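Local coordinates for tudor and KH domain-containing protein homolog (Bombyx mori, PDB 5VQH), which takes part in primary piRNA biogenesis and transposon silencing in the germline, its extended Tudor domain binding symmetrically methylated Piwi proteins, at residues V173-E178 with A227-E232. Sequence-based numbering, arbitrary orientation.
Sequences VERFEE and AVLVAE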
# COMPACT_ATOMS: atom_id res chain seq x y z
N VAL A 173 -15.12 -6.83 -1.76
CA VAL A 173 -13.82 -6.47 -1.28
C VAL A 173 -13.23 -7.65 -0.56
O VAL A 173 -12.06 -7.96 -0.76
CB VAL A 173 -13.85 -5.29 -0.32
CG1 VAL A 173 -12.45 -4.96 0.17
CG2 VAL A 173 -14.43 -4.06 -1.00
N GLU A 174 -14.03 -8.31 0.25
CA GLU A 174 -13.54 -9.46 1.03
C GLU A 174 -13.00 -10.59 0.14
O GLU A 174 -11.95 -11.20 0.39
CB GLU A 174 -14.68 -10.00 1.89
CG GLU A 174 -14.31 -11.23 2.71
CD GLU A 174 -13.00 -11.08 3.45
OE1 GLU A 174 -12.70 -9.96 3.94
OE2 GLU A 174 -12.27 -12.09 3.56
N ARG A 175 -13.74 -10.86 -0.92
CA ARG A 175 -13.45 -11.94 -1.82
C ARG A 175 -12.19 -11.61 -2.67
O ARG A 175 -11.35 -12.49 -2.96
CB ARG A 175 -14.69 -12.16 -2.67
CG ARG A 175 -14.61 -13.30 -3.62
CD ARG A 175 -14.90 -14.64 -2.99
NE ARG A 175 -14.58 -15.62 -4.01
CZ ARG A 175 -13.69 -16.59 -3.88
NH1 ARG A 175 -13.04 -16.80 -2.72
NH2 ARG A 175 -13.49 -17.40 -4.91
N PHE A 176 -12.07 -10.34 -3.01
CA PHE A 176 -10.89 -9.83 -3.65
C PHE A 176 -9.69 -10.00 -2.72
O PHE A 176 -8.60 -10.28 -3.19
CB PHE A 176 -11.08 -8.36 -4.04
CG PHE A 176 -9.87 -7.73 -4.72
CD1 PHE A 176 -9.41 -8.19 -5.94
CD2 PHE A 176 -9.23 -6.60 -4.16
CE1 PHE A 176 -8.32 -7.59 -6.58
CE2 PHE A 176 -8.15 -5.98 -4.79
CZ PHE A 176 -7.69 -6.49 -6.00
N GLU A 177 -9.89 -9.86 -1.41
CA GLU A 177 -8.78 -10.10 -0.51
C GLU A 177 -8.43 -11.58 -0.44
O GLU A 177 -7.29 -11.94 -0.16
CB GLU A 177 -9.06 -9.56 0.89
CG GLU A 177 -9.27 -8.05 0.94
CD GLU A 177 -9.35 -7.51 2.37
OE1 GLU A 177 -8.85 -8.17 3.30
OE2 GLU A 177 -9.88 -6.41 2.57
N GLU A 178 -9.39 -12.45 -0.66
CA GLU A 178 -9.12 -13.89 -0.58
C GLU A 178 -8.41 -14.29 -1.85
O GLU A 178 -7.38 -14.98 -1.79
CB GLU A 178 -10.39 -14.73 -0.40
CG GLU A 178 -10.98 -14.71 1.01
CD GLU A 178 -12.51 -14.97 1.07
OE1 GLU A 178 -13.07 -15.67 0.18
OE2 GLU A 178 -13.18 -14.49 2.02
N ALA A 227 -12.02 -11.82 -13.23
CA ALA A 227 -13.03 -12.59 -13.95
C ALA A 227 -13.81 -13.43 -12.96
O ALA A 227 -15.00 -13.66 -13.14
CB ALA A 227 -12.40 -13.45 -15.04
N VAL A 228 -13.15 -13.85 -11.90
CA VAL A 228 -13.85 -14.50 -10.81
C VAL A 228 -14.87 -13.58 -10.15
O VAL A 228 -15.92 -14.04 -9.77
CB VAL A 228 -12.89 -14.96 -9.72
CG1 VAL A 228 -13.65 -15.48 -8.52
CG2 VAL A 228 -11.97 -16.03 -10.25
N LEU A 229 -14.54 -12.31 -9.99
CA LEU A 229 -15.44 -11.36 -9.34
C LEU A 229 -16.68 -11.13 -10.21
O LEU A 229 -17.82 -11.00 -9.71
CB LEU A 229 -14.74 -10.03 -9.07
CG LEU A 229 -13.64 -9.97 -7.98
CD1 LEU A 229 -12.96 -8.59 -7.98
CD2 LEU A 229 -14.11 -10.30 -6.57
N VAL A 230 -16.48 -11.06 -11.51
CA VAL A 230 -17.59 -10.84 -12.42
C VAL A 230 -18.51 -12.06 -12.38
O VAL A 230 -19.71 -11.89 -12.29
CB VAL A 230 -17.12 -10.58 -13.87
CG1 VAL A 230 -18.30 -10.58 -14.83
CG2 VAL A 230 -16.33 -9.26 -13.96
N ALA A 231 -17.95 -13.26 -12.40
CA ALA A 231 -18.76 -14.50 -12.44
C ALA A 231 -19.57 -14.70 -11.16
O ALA A 231 -20.71 -15.15 -11.21
CB ALA A 231 -17.87 -15.70 -12.67
N GLU A 232 -18.98 -14.36 -10.02
CA GLU A 232 -19.67 -14.43 -8.74
C GLU A 232 -20.59 -13.24 -8.49
O GLU A 232 -21.11 -13.07 -7.39
CB GLU A 232 -18.67 -14.52 -7.59
CG GLU A 232 -17.80 -15.76 -7.60
CD GLU A 232 -16.89 -15.85 -6.38
OE1 GLU A 232 -16.84 -14.87 -5.60
OE2 GLU A 232 -16.20 -16.89 -6.18
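Arg175 and Glu232 join helix 170-179 to the end of helix 225-231 by a salt bridge. The guanidinium meets the carboxylate with its NE-NH2 edge, and the two planes lie only 18° apart. Arg175 NE gives its shorter bond to Glu232 OE1, at 2.9 Å. This bond is bent, with an N-H...O angle of 139°, and uses the syn lone pair of OE1. Two weaker bonds go to Glu232 OE2, from Arg175 NE and from Arg175 NH2, both at 3.0 Å. The bend of the arginine chain at chi2 helps bring this edge round to the glutamate. Glu232, just past the end of helix 225-231, reaches across with its chain extended beyond CG.

On the same guanidinium, Arg175 NH1 bonds to Glu178 OE1 at 3.1 Å. That acceptor lies in the guanidinium plane and uses its anti lone pair.

Apolar contacts accompany the charged network. Leu229 sends CD1 to CD1 of Phe176 at 4.1 Å, an oblique approach to the ring. Its other methyl, CD2, packs against the Phe176 backbone N and Arg175 CG. Val228 CG1 lies near Arg175 NH2. Phe176 also stacks edge-to-face with Phe36, while Leu179 meets both Val228 and Leu229.

The helix segments run roughly antiparallel, at 143°, in the staphylococcal-nuclease-like part of the extended Tudor domain. The Phe176 side chain is about 14 Å from the bound dimethylarginine. The contact thus pairs buried Phe176 and Leu229 with an ionic network nearer the surface. Two carboxylates share one guanidinium, whose positive charge would be expected to ease their like charges; the bonds should limit rotation of the arginine head.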